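Local coordinates for type IV secretion system protein DotB (Yersinia pseudotuberculosis IP 31758, PDB 6GEF), which probably hydrolyses ATP as a hexameric AAA+ ATPase of the type IVb secretion system, within the GspE family of secretion ATPases, at residues A[273-278]-A[314-319]. Numbering follows the deposited sequence.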
ATOM      1  N   SER A 273      -0.657   1.023 -27.976  1.00 63.99           N
ATOM      2  CA  SER A 273      -1.243  -0.252 -28.419  1.00 61.17           C
ATOM      3  C   SER A 273      -1.794  -0.132 -29.813  1.00 57.70           C
ATOM      4  O   SER A 273      -1.706  -1.064 -30.612  1.00 58.15           O
ATOM      5  CB  SER A 273      -2.299  -0.731 -27.419  1.00 60.11           C
ATOM      6  OG  SER A 273      -2.766  -2.009 -27.821  1.00 72.02           O
ATOM      7  N   ALA A 274      -2.418   0.984 -30.152  1.00 55.31           N
ATOM      8  CA  ALA A 274      -2.764   1.263 -31.553  1.00 53.89           C
ATOM      9  C   ALA A 274      -1.532   1.180 -32.441  1.00 57.36           C
ATOM     10  O   ALA A 274      -1.576   0.618 -33.524  1.00 63.74           O
ATOM     11  CB  ALA A 274      -3.434   2.630 -31.657  1.00 55.06           C
ATOM     12  N   PHE A 275      -0.422   1.775 -32.000  1.00 60.27           N
ATOM     13  CA  PHE A 275       0.810   1.689 -32.782  1.00 59.36           C
ATOM     14  C   PHE A 275       1.226   0.251 -33.005  1.00 56.12           C
ATOM     15  O   PHE A 275       1.592  -0.138 -34.113  1.00 58.12           O
ATOM     16  CB  PHE A 275       1.921   2.499 -32.085  1.00 63.38           C
ATOM     17  CG  PHE A 275       1.790   3.974 -32.242  1.00 62.12           C
ATOM     18  CD1 PHE A 275       1.009   4.517 -33.277  1.00 63.28           C
ATOM     19  CD2 PHE A 275       2.438   4.832 -31.379  1.00 61.04           C
ATOM     20  CE1 PHE A 275       0.877   5.885 -33.421  1.00 63.92           C
ATOM     21  CE2 PHE A 275       2.304   6.223 -31.525  1.00 63.33           C
ATOM     22  CZ  PHE A 275       1.527   6.737 -32.530  1.00 63.61           C
ATOM     23  N   GLU A 276       1.231  -0.557 -31.952  1.00 54.56           N
ATOM     24  CA  GLU A 276       1.626  -1.962 -32.056  1.00 55.54           C
ATOM     25  C   GLU A 276       0.703  -2.715 -33.019  1.00 58.63           C
ATOM     26  O   GLU A 276       1.165  -3.431 -33.902  1.00 65.19           O
ATOM     27  CB  GLU A 276       1.661  -2.626 -30.689  1.00 53.18           C
ATOM     28  CG  GLU A 276       1.934  -4.112 -30.716  1.00 53.88           C
ATOM     29  CD  GLU A 276       2.011  -4.760 -29.342  1.00 55.94           C
ATOM     30  OE1 GLU A 276       2.457  -5.928 -29.247  1.00 55.27           O
ATOM     31  OE2 GLU A 276       1.574  -4.183 -28.316  1.00 56.97           O
ATOM     32  N   ALA A 277      -0.601  -2.569 -32.843  1.00 60.49           N
ATOM     33  CA  ALA A 277      -1.566  -3.219 -33.722  1.00 60.24           C
ATOM     34  C   ALA A 277      -1.333  -2.821 -35.180  1.00 62.43           C
ATOM     35  O   ALA A 277      -1.236  -3.683 -36.065  1.00 63.69           O
ATOM     36  CB  ALA A 277      -2.993  -2.887 -33.305  1.00 60.20           C
ATOM     37  N   ALA A 278      -1.210  -1.537 -35.446  1.00 62.46           N
ATOM     38  CA  ALA A 278      -0.941  -1.073 -36.801  1.00 64.10           C
ATOM     39  C   ALA A 278       0.349  -1.651 -37.359  1.00 64.17           C
ATOM     40  O   ALA A 278       0.408  -2.037 -38.527  1.00 69.80           O
ATOM     41  CB  ALA A 278      -0.929   0.453 -36.854  1.00 66.72           C
ATOM     42  N   TYR A 314       7.156  10.443 -34.506  1.00 67.81           N
ATOM     43  CA  TYR A 314       7.535   9.672 -35.694  1.00 70.22           C
ATOM     44  C   TYR A 314       6.568   8.495 -35.908  1.00 66.96           C
ATOM     45  O   TYR A 314       5.968   8.357 -36.976  1.00 64.33           O
ATOM     46  CB  TYR A 314       8.964   9.177 -35.573  1.00 72.57           C
ATOM     47  CG  TYR A 314       9.416   8.377 -36.780  1.00 77.15           C
ATOM     48  CD1 TYR A 314       9.051   7.048 -36.943  1.00 80.07           C
ATOM     49  CD2 TYR A 314      10.263   8.939 -37.729  1.00 82.42           C
ATOM     50  CE1 TYR A 314       9.478   6.323 -38.029  1.00 82.29           C
ATOM     51  CE2 TYR A 314      10.683   8.231 -38.825  1.00 86.17           C
ATOM     52  CZ  TYR A 314      10.283   6.909 -38.971  1.00 87.35           C
ATOM     53  OH  TYR A 314      10.709   6.161 -40.054  1.00 93.94           O
ATOM     54  N   ASP A 315       6.393   7.670 -34.882  1.00 67.96           N
ATOM     55  CA  ASP A 315       5.426   6.588 -34.974  1.00 68.15           C
ATOM     56  C   ASP A 315       4.035   7.104 -35.364  1.00 68.53           C
ATOM     57  O   ASP A 315       3.366   6.518 -36.206  1.00 65.92           O
ATOM     58  CB  ASP A 315       5.356   5.817 -33.638  1.00 66.62           C
ATOM     59  CG  ASP A 315       6.339   4.672 -33.582  1.00 69.20           C
ATOM     60  OD1 ASP A 315       6.681   4.130 -34.639  1.00 76.74           O
ATOM     61  OD2 ASP A 315       6.776   4.286 -32.499  1.00 71.25           O
ATOM     62  N   LEU A 316       3.609   8.192 -34.750  1.00 66.30           N
ATOM     63  CA  LEU A 316       2.253   8.704 -35.001  1.00 65.70           C
ATOM     64  C   LEU A 316       2.078   9.161 -36.433  1.00 64.33           C
ATOM     65  O   LEU A 316       1.038   8.913 -37.035  1.00 64.82           O
ATOM     66  CB  LEU A 316       1.935   9.821 -34.008  1.00 67.89           C
ATOM     67  CG  LEU A 316       0.555  10.425 -34.102  1.00 69.51           C
ATOM     68  CD1 LEU A 316       0.424  11.153 -35.397  1.00 72.07           C
ATOM     69  CD2 LEU A 316      -0.506   9.365 -33.958  1.00 67.28           C
ATOM     70  N   VAL A 317       3.078   9.825 -36.994  1.00 65.41           N
ATOM     71  CA  VAL A 317       2.994  10.274 -38.382  1.00 65.11           C
ATOM     72  C   VAL A 317       3.056   9.072 -39.327  1.00 68.17           C
ATOM     73  O   VAL A 317       2.322   9.009 -40.315  1.00 68.43           O
ATOM     74  CB  VAL A 317       4.084  11.312 -38.691  1.00 64.00           C
ATOM     75  CG1 VAL A 317       4.094  11.652 -40.156  1.00 65.30           C
ATOM     76  CG2 VAL A 317       3.860  12.562 -37.865  1.00 64.79           C
ATOM     77  N   GLU A 318       3.962   8.117 -39.055  1.00 71.23           N
ATOM     78  CA  GLU A 318       4.151   7.003 -39.957  1.00 74.22           C
ATOM     79  C   GLU A 318       2.991   5.994 -39.930  1.00 73.88           C
ATOM     80  O   GLU A 318       2.788   5.279 -40.899  1.00 72.49           O
ATOM     81  CB  GLU A 318       5.469   6.288 -39.653  1.00 78.06           C
ATOM     82  CG  GLU A 318       6.694   7.022 -40.146  1.00 83.93           C
ATOM     83  CD  GLU A 318       7.177   6.548 -41.495  1.00 87.99           C
ATOM     84  OE1 GLU A 318       6.910   7.269 -42.499  1.00 88.90           O
ATOM     85  OE2 GLU A 318       7.837   5.476 -41.532  1.00 93.66           O
ATOM     86  N   THR A 319       2.250   5.949 -38.836  1.00 72.21           N
ATOM     87  CA  THR A 319       1.184   4.978 -38.673  1.00 71.96           C
ATOM     88  C   THR A 319      -0.194   5.545 -39.004  1.00 75.85           C
ATOM     89  O   THR A 319      -1.095   4.793 -39.394  1.00 81.82           O
ATOM     90  CB  THR A 319       1.142   4.432 -37.232  1.00 73.17           C
ATOM     91  OG1 THR A 319       2.473   4.146 -36.810  1.00 79.08           O
ATOM     92  CG2 THR A 319       0.331   3.185 -37.158  1.00 75.64           C
TER
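F275 lays its ring from helix 268-280 against one side of helix 306-319, where it overlaps D315, L316 and T319. The methylene of D315 lies over one face in a CH-pi contact, CB 3.9 Å from the centroid of the F275 ring and 19° off the normal. The far end of the ring reaches the backbone at L316, whose CB comes within 3.4 Å of F275 CZ. With L316 CG anti to its own N (chi1 -178°), methyl CD2 also meets the CZ and CE1 end of the ring. T319 approaches the CD1 side of the ring obliquely with CB and OG1, the hydroxyl 3.8 Å from F275 CD1. T319 OG1 turns back on its own helix and donates a 2.6 Å hydrogen bond to D315 O, which accepts T319 N from the opposite face of its carbonyl plane. No hydrogen bond joins the two segments; their axes approach to 10.5 Å at 47°. The carboxylate of D315 forms a salt bridge with R397 of the second subunit. Strand 179-183 of the mixed sheet lies against the contact, I179 touching F275, A278 and T319, while M297 and L300 of helix 293-302 touch L316.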